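Proline dehydrogenase (Deinococcus radiodurans, PDB 4H6Q) oxidises L-proline to delta-1-pyrroline-5-carboxylate, the first step of proline breakdown to glutamate, passing the electrons through FAD to a quinone. Local coordinates at residues Ile249-Phe254 / Glu273-Arg278; Arg235-Val240 / Phe254-Leu259; Leu184-Arg189 / Ala223-Asn228. One frame throughout, in Å; residues are numbered along the deposited sequence. Where two conformers were deposited one is given.

Contact 1 (Ile249-Phe254 / Glu273-Arg278); sequences IGKDAF and EGYRVR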
loop_
_atom_site.group_PDB
_atom_site.type_symbol
_atom_site.label_atom_id
_atom_site.label_comp_id
_atom_site.label_asym_id
_atom_site.label_seq_id
_atom_site.Cartn_x
_atom_site.Cartn_y
_atom_site.Cartn_z
ATOM N N ILE A 249 18.601 -14.197 6.851
ATOM C CA ILE A 249 18.055 -13.371 5.787
ATOM C C ILE A 249 18.643 -11.962 5.836
ATOM O O ILE A 249 18.727 -11.349 6.903
ATOM C CB ILE A 249 16.530 -13.391 5.881
ATOM C CG1 ILE A 249 16.039 -14.801 5.508
ATOM C CG2 ILE A 249 15.877 -12.323 4.959
ATOM C CD1 ILE A 249 14.589 -15.024 5.793
ATOM N N GLY A 250 19.100 -11.444 4.707
ATOM C CA GLY A 250 19.716 -10.127 4.734
ATOM C C GLY A 250 18.717 -8.998 4.969
ATOM O O GLY A 250 17.519 -9.096 4.596
ATOM N N LYS A 251 19.189 -7.907 5.584
ATOM C CA LYS A 251 18.355 -6.740 5.836
ATOM C C LYS A 251 18.071 -5.906 4.591
ATOM O O LYS A 251 17.327 -4.931 4.669
ATOM C CB LYS A 251 18.947 -5.896 6.971
ATOM C CG LYS A 251 18.882 -6.668 8.316
ATOM C CD LYS A 251 19.520 -5.856 9.477
ATOM C CE LYS A 251 19.484 -6.644 10.726
ATOM N NZ LYS A 251 20.790 -6.710 11.361
ATOM N N ASP A 252 18.574 -6.339 3.423
ATOM C CA ASP A 252 18.221 -5.782 2.120
ATOM C C ASP A 252 17.113 -6.592 1.432
ATOM O O ASP A 252 16.687 -6.237 0.310
ATOM C CB ASP A 252 19.454 -5.836 1.214
ATOM C CG ASP A 252 19.997 -7.304 1.032
ATOM O OD1 ASP A 252 20.214 -8.053 2.053
ATOM O OD2 ASP A 252 20.255 -7.702 -0.153
ATOM N N ALA A 253 16.650 -7.676 2.066
ATOM C CA ALA A 253 15.725 -8.610 1.395
ATOM C C ALA A 253 14.253 -8.390 1.747
ATOM O O ALA A 253 13.386 -9.150 1.280
ATOM C CB ALA A 253 16.130 -10.041 1.741
ATOM N N PHE A 254 13.972 -7.382 2.565
ATOM C CA PHE A 254 12.584 -7.135 3.013
ATOM C C PHE A 254 12.580 -5.774 3.628
ATOM O O PHE A 254 13.657 -5.212 3.896
ATOM C CB PHE A 254 12.124 -8.186 4.049
ATOM C CG PHE A 254 12.782 -8.044 5.355
ATOM C CD1 PHE A 254 12.178 -7.343 6.387
ATOM C CD2 PHE A 254 14.092 -8.531 5.555
ATOM C CE1 PHE A 254 12.835 -7.161 7.628
ATOM C CE2 PHE A 254 14.738 -8.343 6.766
ATOM C CZ PHE A 254 14.128 -7.692 7.793
ATOM N N GLU A 273 18.497 0.926 13.381
ATOM C CA GLU A 273 19.012 -0.435 13.533
ATOM C C GLU A 273 19.431 -1.015 12.183
ATOM O O GLU A 273 19.974 -2.121 12.142
ATOM C CB GLU A 273 17.922 -1.329 14.167
ATOM C CG GLU A 273 17.683 -0.975 15.599
ATOM C CD GLU A 273 16.556 -1.764 16.256
ATOM O OE1 GLU A 273 15.840 -2.487 15.550
ATOM O OE2 GLU A 273 16.378 -1.651 17.498
ATOM N N GLY A 274 19.211 -0.294 11.076
ATOM C CA GLY A 274 19.650 -0.793 9.767
ATOM C C GLY A 274 18.581 -1.581 9.035
ATOM O O GLY A 274 18.892 -2.149 7.979
ATOM N N TYR A 275 17.337 -1.634 9.540
ATOM C CA TYR A 275 16.248 -2.213 8.734
ATOM C C TYR A 275 15.746 -1.212 7.715
ATOM O O TYR A 275 15.797 0.010 7.939
ATOM C CB TYR A 275 15.090 -2.653 9.641
ATOM C CG TYR A 275 15.489 -3.750 10.604
ATOM C CD1 TYR A 275 15.588 -5.092 10.168
ATOM C CD2 TYR A 275 15.846 -3.455 11.901
ATOM C CE1 TYR A 275 15.964 -6.075 11.031
ATOM C CE2 TYR A 275 16.249 -4.444 12.788
ATOM C CZ TYR A 275 16.318 -5.748 12.364
ATOM O OH TYR A 275 16.723 -6.728 13.265
ATOM N N ARG A 276 15.253 -1.695 6.602
ATOM C CA ARG A 276 14.533 -0.829 5.675
ATOM C C ARG A 276 13.150 -0.524 6.245
ATOM O O ARG A 276 12.452 -1.438 6.703
ATOM C CB ARG A 276 14.340 -1.540 4.341
ATOM C CG ARG A 276 15.650 -1.704 3.555
ATOM C CD ARG A 276 15.430 -2.473 2.243
ATOM N NE ARG A 276 16.687 -2.450 1.469
ATOM C CZ ARG A 276 16.756 -2.768 0.184
ATOM N NH1 ARG A 276 15.642 -3.171 -0.427
ATOM N NH2 ARG A 276 17.920 -2.698 -0.474
ATOM N N VAL A 277 12.746 0.745 6.130
ATOM C CA VAL A 277 11.419 1.184 6.542
ATOM C C VAL A 277 10.861 2.059 5.422
ATOM O O VAL A 277 11.547 2.955 4.922
ATOM C CB VAL A 277 11.452 2.013 7.837
ATOM C CG1 VAL A 277 10.020 2.448 8.259
ATOM C CG2 VAL A 277 12.158 1.271 8.971
ATOM N N ARG A 278 9.612 1.822 5.015
ATOM C CA ARG A 278 8.966 2.644 3.987
ATOM C C ARG A 278 7.574 3.003 4.453
ATOM O O ARG A 278 6.774 2.118 4.772
ATOM C CB ARG A 278 8.904 1.881 2.654
ATOM C CG ARG A 278 8.380 2.767 1.519
ATOM C CD ARG A 278 8.249 1.976 0.219
ATOM N NE ARG A 278 9.513 1.414 -0.309
ATOM C CZ ARG A 278 10.349 2.062 -1.121
ATOM N NH1 ARG A 278 10.151 3.345 -1.457
ATOM N NH2 ARG A 278 11.367 1.384 -1.643
HETATM O O HOH W 1 15.215 -4.555 6.375
HETATM O O HOH W 2 18.835 -2.382 5.269
#
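Lys251 drapes its aliphatic chain across one face of the Tyr275 ring. Its CD lies 4.3 Å from the ring centroid and 26° off the ring normal, a CH-pi contact, and CE drops to 3.6 Å from CE1 of Tyr275. CG leaves beside the backbone N (chi1 -67°) and the chain stays extended as far as CE, which carries the methylenes over the ring before the ammonium end turns away. Phe254 approaches the same phenol differently: its CZ reaches the ring edge, 3.8 Å from CD1 of Tyr275. Both segments are helix-to-strand loops of the beta8-alpha8 barrel, at the end where strands begin. Residues 249-254, with a type I turn from Gly250 to Ala253, lead into strand 254-259; residues 273-278 leave helix 264-272 through a Schellman motif at Gly274 and enter strand 277-283. No direct hydrogen bond joins the loops, and water does the work instead. Water 1 donates to Lys251 O and Phe254 O and accepts from Arg276 N, 2.9 Å from that nitrogen, while its oxygen sits over a face of the Phe254 ring. Water 2 donates to Lys251 O and to Gly274 O, the latter 2.7 Å away, so the Lys251 carbonyl receives both waters. Arg276, extended from CG to NE, passes along these carbonyls and lays its guanidinium plane against Asp252 O; NH1 is 3.3 Å from that oxygen at an angle too poor for a bond. Tyr226 OH, on the loop before strand 227-230, is hydrogen-bonded to this NH1, which is likely to limit the guanidinium's movement.

Contact 2 (Arg235-Val240 / Phe254-Leu259); sequences RIIDDV and FEFQML. With FAD (flavin-adenine dinucleotide), chain C.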
loop_
_atom_site.group_PDB
_atom_site.type_symbol
_atom_site.label_atom_id
_atom_site.label_comp_id
_atom_site.label_asym_id
_atom_site.label_seq_id
_atom_site.Cartn_x
_atom_site.Cartn_y
_atom_site.Cartn_z
ATOM N N ARG A 235 4.760 -6.711 18.698
ATOM C CA ARG A 235 4.979 -8.137 18.973
ATOM C C ARG A 235 5.323 -8.858 17.656
ATOM O O ARG A 235 6.240 -9.697 17.608
ATOM C CB ARG A 235 3.762 -8.794 19.609
ATOM N N ILE A 236 4.609 -8.510 16.590
ATOM C CA ILE A 236 4.884 -9.112 15.286
ATOM C C ILE A 236 6.242 -8.634 14.743
ATOM O O ILE A 236 7.050 -9.455 14.250
ATOM C CB ILE A 236 3.732 -8.856 14.287
ATOM C CG1 ILE A 236 2.529 -9.676 14.718
ATOM C CG2 ILE A 236 4.209 -9.212 12.843
ATOM C CD1 ILE A 236 1.253 -9.288 13.952
ATOM N N ILE A 237 6.485 -7.332 14.827
ATOM C CA ILE A 237 7.758 -6.782 14.328
ATOM C C ILE A 237 8.934 -7.477 15.043
ATOM O O ILE A 237 9.926 -7.861 14.389
ATOM C CB ILE A 237 7.801 -5.246 14.540
ATOM C CG1 ILE A 237 6.818 -4.557 13.568
ATOM C CG2 ILE A 237 9.226 -4.671 14.408
ATOM C CD1 ILE A 237 6.426 -3.156 13.916
ATOM N N ASP A 238 8.885 -7.621 16.370
ATOM C CA ASP A 238 9.982 -8.272 17.079
ATOM C C ASP A 238 10.147 -9.730 16.626
ATOM O O ASP A 238 11.275 -10.228 16.509
ATOM C CB ASP A 238 9.774 -8.236 18.598
ATOM C CG ASP A 238 9.884 -6.844 19.185
ATOM O OD1 ASP A 238 10.419 -5.956 18.503
ATOM O OD2 ASP A 238 9.415 -6.641 20.336
ATOM N N ASP A 239 9.042 -10.424 16.360
ATOM C CA ASP A 239 9.125 -11.822 15.927
ATOM C C ASP A 239 9.697 -11.905 14.502
ATOM O O ASP A 239 10.430 -12.845 14.188
ATOM C CB ASP A 239 7.755 -12.506 15.984
ATOM C CG ASP A 239 7.855 -13.999 15.945
ATOM O OD1 ASP A 239 8.854 -14.564 16.442
ATOM O OD2 ASP A 239 6.887 -14.620 15.468
ATOM N N VAL A 240 9.378 -10.929 13.641
ATOM C CA VAL A 240 9.987 -10.893 12.301
ATOM C C VAL A 240 11.504 -10.670 12.399
ATOM O O VAL A 240 12.274 -11.334 11.705
ATOM C CB VAL A 240 9.301 -9.875 11.369
ATOM C CG1 VAL A 240 10.103 -9.699 10.046
ATOM C CG2 VAL A 240 7.853 -10.328 11.089
ATOM N N PHE A 254 13.972 -7.382 2.565
ATOM C CA PHE A 254 12.584 -7.135 3.013
ATOM C C PHE A 254 12.580 -5.774 3.628
ATOM O O PHE A 254 13.657 -5.212 3.896
ATOM C CB PHE A 254 12.124 -8.186 4.049
ATOM C CG PHE A 254 12.782 -8.044 5.355
ATOM C CD1 PHE A 254 12.178 -7.343 6.387
ATOM C CD2 PHE A 254 14.092 -8.531 5.555
ATOM C CE1 PHE A 254 12.835 -7.161 7.628
ATOM C CE2 PHE A 254 14.738 -8.343 6.766
ATOM C CZ PHE A 254 14.128 -7.692 7.793
ATOM N N GLU A 255 11.398 -5.224 3.900
ATOM C CA GLU A 255 11.311 -3.937 4.605
ATOM C C GLU A 255 10.085 -3.960 5.488
ATOM O O GLU A 255 9.098 -4.690 5.215
ATOM C CB GLU A 255 11.251 -2.753 3.647
ATOM C CG GLU A 255 10.002 -2.720 2.729
ATOM C CD GLU A 255 10.203 -1.842 1.541
ATOM O OE1 GLU A 255 9.275 -1.067 1.156
ATOM O OE2 GLU A 255 11.310 -1.921 0.909
ATOM N N PHE A 256 10.155 -3.161 6.549
ATOM C CA PHE A 256 8.966 -2.855 7.359
ATOM C C PHE A 256 8.257 -1.684 6.706
ATOM O O PHE A 256 8.888 -0.794 6.116
ATOM C CB PHE A 256 9.364 -2.485 8.789
ATOM C CG PHE A 256 9.894 -3.649 9.572
ATOM C CD1 PHE A 256 9.047 -4.681 9.981
ATOM C CD2 PHE A 256 11.269 -3.772 9.789
ATOM C CE1 PHE A 256 9.550 -5.764 10.691
ATOM C CE2 PHE A 256 11.774 -4.825 10.486
ATOM C CZ PHE A 256 10.925 -5.855 10.935
ATOM N N GLN A 257 6.919 -1.673 6.830
ATOM C CA GLN A 257 6.126 -0.540 6.346
ATOM C C GLN A 257 5.110 -0.126 7.372
ATOM O O GLN A 257 4.577 -0.968 8.104
ATOM C CB GLN A 257 5.386 -0.868 5.035
ATOM C CG GLN A 257 6.353 -1.140 3.858
ATOM C CD GLN A 257 5.624 -1.262 2.523
ATOM O OE1 GLN A 257 4.391 -1.343 2.485
ATOM N NE2 GLN A 257 6.373 -1.312 1.421
ATOM N N MET A 258 4.861 1.200 7.468
ATOM C CA MET A 258 3.910 1.766 8.450
ATOM C C MET A 258 3.132 2.867 7.744
ATOM O O MET A 258 3.605 3.436 6.726
ATOM C CB MET A 258 4.678 2.429 9.602
ATOM C CG MET A 258 5.267 1.431 10.577
ATOM S SD MET A 258 6.902 0.925 10.107
ATOM C CE MET A 258 7.058 -0.440 11.289
ATOM N N LEU A 259 1.957 3.188 8.291
ATOM C CA LEU A 259 1.190 4.320 7.796
ATOM C C LEU A 259 1.751 5.630 8.349
ATOM O O LEU A 259 2.166 5.685 9.533
ATOM C CB LEU A 259 -0.308 4.184 8.127
ATOM C CG LEU A 259 -1.015 2.896 7.622
ATOM C CD1 LEU A 259 -2.521 2.926 8.051
ATOM C CD2 LEU A 259 -0.901 2.785 6.128
HETATM P PA FAD C . -3.292 -3.594 14.936
HETATM O O1A FAD C . -3.297 -4.961 15.628
HETATM O O2A FAD C . -4.574 -3.070 14.434
HETATM O O5B FAD C . -2.693 -2.480 15.746
HETATM C C5B FAD C . -1.413 -2.641 16.336
HETATM C C4B FAD C . -0.964 -1.426 17.120
HETATM O O4B FAD C . -0.563 -0.447 16.189
HETATM C C3B FAD C . -2.040 -0.766 17.904
HETATM O O3B FAD C . -2.302 -1.358 19.166
HETATM C C2B FAD C . -1.518 0.617 17.985
HETATM O O2B FAD C . -0.431 0.725 18.879
HETATM C C1B FAD C . -1.012 0.814 16.593
HETATM N N9A FAD C . -2.027 1.291 15.653
HETATM C C8A FAD C . -2.468 0.640 14.503
HETATM N N7A FAD C . -3.397 1.349 13.861
HETATM C C5A FAD C . -3.563 2.530 14.579
HETATM C C6A FAD C . -4.373 3.640 14.423
HETATM N N6A FAD C . -5.267 3.764 13.318
HETATM N N1A FAD C . -4.289 4.619 15.338
HETATM C C2A FAD C . -3.447 4.549 16.390
HETATM N N3A FAD C . -2.644 3.494 16.597
HETATM C C4A FAD C . -2.689 2.510 15.705
HETATM N N1 FAD C . -4.942 -3.377 4.581
HETATM C C2 FAD C . -5.643 -3.699 3.461
HETATM O O2 FAD C . -6.749 -4.384 3.630
HETATM N N3 FAD C . -5.229 -3.360 2.202
HETATM C C4 FAD C . -4.053 -2.646 1.999
HETATM O O4 FAD C . -3.670 -2.304 0.752
HETATM C C4X FAD C . -3.264 -2.267 3.173
HETATM N N5 FAD C . -2.095 -1.564 3.036
HETATM C C5X FAD C . -1.388 -1.278 4.182
HETATM C C6 FAD C . -0.181 -0.568 4.076
HETATM C C7 FAD C . 0.581 -0.288 5.239
HETATM C C7M FAD C . 1.895 0.482 5.126
HETATM C C8 FAD C . 0.102 -0.732 6.496
HETATM C C8M FAD C . 0.882 -0.462 7.754
HETATM C C9 FAD C . -1.123 -1.409 6.594
HETATM C C9A FAD C . -1.849 -1.697 5.455
HETATM N N10 FAD C . -3.057 -2.410 5.584
HETATM C C10 FAD C . -3.774 -2.688 4.446
HETATM C "C1'" FAD C . -3.543 -2.894 6.866
HETATM C "C2'" FAD C . -4.596 -2.080 7.552
HETATM O "O2'" FAD C . -4.350 -0.728 7.186
HETATM C "C3'" FAD C . -4.391 -2.650 8.977
HETATM O "O3'" FAD C . -5.278 -3.661 9.352
HETATM C "C4'" FAD C . -4.221 -1.687 10.085
HETATM O "O4'" FAD C . -3.119 -0.929 9.734
HETATM C "C5'" FAD C . -3.979 -2.466 11.370
HETATM O "O5'" FAD C . -2.814 -1.989 11.968
HETATM P P FAD C . -1.669 -2.953 12.509
HETATM O O1P FAD C . -1.148 -4.100 11.589
HETATM O O2P FAD C . -0.676 -1.950 13.155
HETATM O O3P FAD C . -2.254 -3.681 13.826
#
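Ile237 and Val240, one helical turn apart, form two bumps that straddle the outer end of the Phe256 ring. CG2 of Ile237 comes to 3.9 Å from CE1 of Phe256, and CG1 of Val240 to 4.0 Å from the same CE1; both methyls also touch CZ, so the ring end fills the hollow between the two branched side chains. In each residue the touching methyl stands anti to its own backbone N (chi1 171° in Val240). Val240 CG1 has a looser second neighbour in Phe254 CE1, and the Phe254 ring takes CE2 of Phe256 at its edge. Farther along the strand, in one of two Met258 conformers and so less certain, CE meets CD1 of Ile237 tip to tip. The helix runs antiparallel to the strand, at 172° with segment axes 11.1 Å apart, as expected for the beta-alpha-beta unit of strand 227-230, helix 234-246 and strand 254-259 in a TIM barrel. Glu255, Gln257 and Leu259 point to the other side of the strand, into the barrel. Gln257 NE2 donates to Glu255 OE1 at 2.9 Å, on the anti side of the carboxylate. Leu259 CD2 packs on the dimethylbenzene part of the flavin, 3.5 Å from FAD C7, and the residue also touches the bound tetrahydrofuroic acid. Shortening this side chain to an alanine would probably open a gap beside the flavin ring and leave the ligand with less apolar wall. Between helix and strand segments the fit rests on apolar packing rather than directed bonds, whereas the barrel-facing side of the strand is left to polar and cofactor contacts.

Contact 3 (Leu184-Arg189 / Ala223-Asn228); sequences LRPNIR and AGNYTN. With FAD (flavin-adenine dinucleotide), chain C.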
loop_
_atom_site.group_PDB
_atom_site.type_symbol
_atom_site.label_atom_id
_atom_site.label_comp_id
_atom_site.label_asym_id
_atom_site.label_seq_id
_atom_site.Cartn_x
_atom_site.Cartn_y
_atom_site.Cartn_z
ATOM N N LEU A 184 5.842 -16.188 -9.957
ATOM C CA LEU A 184 6.096 -14.833 -10.390
ATOM C C LEU A 184 7.223 -14.164 -9.582
ATOM O O LEU A 184 7.614 -13.029 -9.899
ATOM C CB LEU A 184 4.812 -13.960 -10.192
ATOM C CG LEU A 184 3.624 -14.431 -11.041
ATOM C CD1 LEU A 184 2.420 -13.565 -10.670
ATOM C CD2 LEU A 184 3.864 -14.345 -12.526
ATOM N N ARG A 185 7.704 -14.828 -8.514
ATOM C CA ARG A 185 8.679 -14.246 -7.552
ATOM C C ARG A 185 8.225 -12.853 -7.114
ATOM O O ARG A 185 8.976 -11.870 -7.211
ATOM C CB ARG A 185 10.108 -14.171 -8.196
ATOM C CG ARG A 185 10.605 -15.438 -8.897
ATOM C CD ARG A 185 11.011 -16.423 -7.849
ATOM N NE ARG A 185 11.769 -15.802 -6.757
ATOM C CZ ARG A 185 13.048 -15.409 -6.806
ATOM N NH1 ARG A 185 13.775 -15.535 -7.914
ATOM N NH2 ARG A 185 13.600 -14.854 -5.723
ATOM N N PRO A 186 6.985 -12.722 -6.635
ATOM C CA PRO A 186 6.400 -11.376 -6.511
ATOM C C PRO A 186 6.771 -10.622 -5.271
ATOM O O PRO A 186 7.015 -11.237 -4.194
ATOM C CB PRO A 186 4.908 -11.672 -6.477
ATOM C CG PRO A 186 4.861 -12.988 -5.688
ATOM C CD PRO A 186 6.061 -13.794 -6.190
ATOM N N ASN A 187 6.817 -9.301 -5.394
ATOM C CA ASN A 187 6.915 -8.382 -4.245
ATOM C C ASN A 187 5.497 -8.274 -3.651
ATOM O O ASN A 187 4.578 -7.786 -4.335
ATOM C CB ASN A 187 7.393 -7.031 -4.802
ATOM C CG ASN A 187 7.527 -5.952 -3.751
ATOM O OD1 ASN A 187 6.586 -5.762 -2.977
ATOM N ND2 ASN A 187 8.633 -5.236 -3.715
ATOM N N ILE A 188 5.330 -8.723 -2.398
ATOM C CA ILE A 188 4.018 -8.668 -1.721
ATOM C C ILE A 188 4.137 -8.017 -0.359
ATOM O O ILE A 188 5.053 -8.379 0.435
ATOM C CB ILE A 188 3.382 -10.078 -1.613
ATOM C CG1 ILE A 188 3.200 -10.698 -2.995
ATOM C CG2 ILE A 188 1.987 -9.943 -0.945
ATOM C CD1 ILE A 188 2.479 -12.075 -3.002
ATOM N N ARG A 189 3.229 -7.074 -0.084
ATOM C CA ARG A 189 3.037 -6.466 1.231
ATOM C C ARG A 189 2.046 -7.328 2.032
ATOM O O ARG A 189 0.945 -7.591 1.540
ATOM C CB ARG A 189 2.461 -5.066 1.030
ATOM C CG ARG A 189 2.217 -4.314 2.379
ATOM C CD ARG A 189 1.214 -3.152 2.216
ATOM N NE ARG A 189 1.761 -2.164 1.295
ATOM C CZ ARG A 189 1.038 -1.394 0.468
ATOM N NH1 ARG A 189 1.698 -0.613 -0.402
ATOM N NH2 ARG A 189 -0.302 -1.368 0.570
ATOM N N ALA A 223 10.462 -18.376 0.684
ATOM C CA ALA A 223 10.370 -18.542 -0.768
ATOM C C ALA A 223 11.356 -17.631 -1.494
ATOM O O ALA A 223 11.524 -17.733 -2.714
ATOM C CB ALA A 223 8.918 -18.284 -1.253
ATOM N N GLY A 224 11.995 -16.725 -0.751
ATOM C CA GLY A 224 12.985 -15.854 -1.377
ATOM C C GLY A 224 12.376 -14.656 -2.091
ATOM O O GLY A 224 13.044 -13.996 -2.924
ATOM N N ASN A 225 11.125 -14.319 -1.761
ATOM C CA ASN A 225 10.475 -13.191 -2.429
ATOM C C ASN A 225 10.535 -11.934 -1.586
ATOM O O ASN A 225 10.545 -12.026 -0.344
ATOM C CB ASN A 225 9.002 -13.564 -2.658
ATOM C CG ASN A 225 8.850 -14.779 -3.516
ATOM O OD1 ASN A 225 9.582 -14.947 -4.485
ATOM N ND2 ASN A 225 7.905 -15.652 -3.155
ATOM N N TYR A 226 10.598 -10.771 -2.226
ATOM C CA TYR A 226 10.695 -9.522 -1.475
ATOM C C TYR A 226 9.382 -9.307 -0.692
ATOM O O TYR A 226 8.273 -9.449 -1.251
ATOM C CB TYR A 226 11.024 -8.339 -2.417
ATOM C CG TYR A 226 11.504 -7.145 -1.623
ATOM C CD1 TYR A 226 12.866 -6.998 -1.408
ATOM C CD2 TYR A 226 10.613 -6.247 -1.020
ATOM C CE1 TYR A 226 13.345 -5.967 -0.655
ATOM C CE2 TYR A 226 11.087 -5.178 -0.233
ATOM C CZ TYR A 226 12.462 -5.051 -0.055
ATOM O OH TYR A 226 12.972 -3.992 0.689
ATOM N N THR A 227 9.517 -9.036 0.605
ATOM C CA THR A 227 8.350 -9.013 1.495
ATOM C C THR A 227 8.288 -7.670 2.164
ATOM O O THR A 227 9.301 -7.204 2.712
ATOM C CB THR A 227 8.506 -10.122 2.557
ATOM O OG1 THR A 227 8.659 -11.389 1.894
ATOM C CG2 THR A 227 7.302 -10.217 3.416
ATOM N N ASN A 228 7.101 -7.048 2.164
ATOM C CA ASN A 228 6.896 -5.801 2.909
ATOM C C ASN A 228 6.078 -6.136 4.150
ATOM O O ASN A 228 4.924 -6.587 4.020
ATOM C CB ASN A 228 6.217 -4.714 2.043
ATOM C CG ASN A 228 6.851 -4.598 0.687
ATOM O OD1 ASN A 228 8.046 -4.264 0.583
ATOM N ND2 ASN A 228 6.091 -4.905 -0.380
HETATM P PA FAD C . -3.292 -3.594 14.936
HETATM O O1A FAD C . -3.297 -4.961 15.628
HETATM O O2A FAD C . -4.574 -3.070 14.434
HETATM O O5B FAD C . -2.693 -2.480 15.746
HETATM C C5B FAD C . -1.413 -2.641 16.336
HETATM C C4B FAD C . -0.964 -1.426 17.120
HETATM O O4B FAD C . -0.563 -0.447 16.189
HETATM C C3B FAD C . -2.040 -0.766 17.904
HETATM O O3B FAD C . -2.302 -1.358 19.166
HETATM C C2B FAD C . -1.518 0.617 17.985
HETATM O O2B FAD C . -0.431 0.725 18.879
HETATM C C1B FAD C . -1.012 0.814 16.593
HETATM N N9A FAD C . -2.027 1.291 15.653
HETATM C C8A FAD C . -2.468 0.640 14.503
HETATM N N7A FAD C . -3.397 1.349 13.861
HETATM C C5A FAD C . -3.563 2.530 14.579
HETATM C C6A FAD C . -4.373 3.640 14.423
HETATM N N6A FAD C . -5.267 3.764 13.318
HETATM N N1A FAD C . -4.289 4.619 15.338
HETATM C C2A FAD C . -3.447 4.549 16.390
HETATM N N3A FAD C . -2.644 3.494 16.597
HETATM C C4A FAD C . -2.689 2.510 15.705
HETATM N N1 FAD C . -4.942 -3.377 4.581
HETATM C C2 FAD C . -5.643 -3.699 3.461
HETATM O O2 FAD C . -6.749 -4.384 3.630
HETATM N N3 FAD C . -5.229 -3.360 2.202
HETATM C C4 FAD C . -4.053 -2.646 1.999
HETATM O O4 FAD C . -3.670 -2.304 0.752
HETATM C C4X FAD C . -3.264 -2.267 3.173
HETATM N N5 FAD C . -2.095 -1.564 3.036
HETATM C C5X FAD C . -1.388 -1.278 4.182
HETATM C C6 FAD C . -0.181 -0.568 4.076
HETATM C C7 FAD C . 0.581 -0.288 5.239
HETATM C C7M FAD C . 1.895 0.482 5.126
HETATM C C8 FAD C . 0.102 -0.732 6.496
HETATM C C8M FAD C . 0.882 -0.462 7.754
HETATM C C9 FAD C . -1.123 -1.409 6.594
HETATM C C9A FAD C . -1.849 -1.697 5.455
HETATM N N10 FAD C . -3.057 -2.410 5.584
HETATM C C10 FAD C . -3.774 -2.688 4.446
HETATM C "C1'" FAD C . -3.543 -2.894 6.866
HETATM C "C2'" FAD C . -4.596 -2.080 7.552
HETATM O "O2'" FAD C . -4.350 -0.728 7.186
HETATM C "C3'" FAD C . -4.391 -2.650 8.977
HETATM O "O3'" FAD C . -5.278 -3.661 9.352
HETATM C "C4'" FAD C . -4.221 -1.687 10.085
HETATM O "O4'" FAD C . -3.119 -0.929 9.734
HETATM C "C5'" FAD C . -3.979 -2.466 11.370
HETATM O "O5'" FAD C . -2.814 -1.989 11.968
HETATM P P FAD C . -1.669 -2.953 12.509
HETATM O O1P FAD C . -1.148 -4.100 11.589
HETATM O O2P FAD C . -0.676 -1.950 13.155
HETATM O O3P FAD C . -2.254 -3.681 13.826
HETATM O O HOH W 3 10.437 -10.605 -5.168
HETATM O O HOH W 4 8.651 -3.018 -1.765
#
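Ile188 and Asn228 join the beginnings of two parallel strands: Asn228 N donates to Ile188 O at 3.0 Å and a nearly straight 170°, and Ile188 N donates to Tyr226 O at 3.2 Å. The bridges pair Ile188 with Thr227 and Arg189 with Asn228, while the touching parts run 32° apart. Upstream, water 3 links Arg185 O to Tyr226 N. This is the beta-alpha-beta crossover of strand 188-191, helix 206-222 and strand 227-230 in the TIM barrel; Ile188 and Thr227 face the helix, Arg189 and Asn228 the interior. Asn228 ND2 donates to Asn187 OD1 at 2.8 Å, the amide planes 38° apart, and water 4 bridges Asn187 ND2 and Asn228 OD1. The Asn187 amide lies alongside the Tyr226 ring. At the outer end Arg185, bent at chi2 and chi3, folds back: NE donates to Asn225 OD1 at 3.3 Å and NH2 to Gly224 O at 3.0 Å, both acceptors near the guanidinium plane. Arg189, an FAD-binding residue and probably part of the active site, points the other way, toward the flavin. Its NH2 donates to FAD N5 at 3.1 Å and forms a salt bridge with Asp137, while Ser98 binds NH1 and Gln257 binds NE.

How the contacts relate
Contact 3 comes first along the chain; contacts 1 and 2 follow with their segments alternating, and they share Phe254. The centres of contacts 1 and 2 lie about 10 Å apart; that of contact 3 is about 14 Å from the first and about 15 Å from the second. All three reach one stretch of the parallel barrel sheet, where strands 188-191, 227-230, 254-259 and 277-283 are consecutive neighbours. Contact 1 ties loops where strands start, contact 2 packs helix 234-246 on the barrel wall, and contact 3 zips two strands. Polar bonds connect them inside: Tyr226 OH and Arg278 to Glu255, Glu255 to Gln257, and Gln257 to Arg189, a chain running from the barrel's end to the flavin.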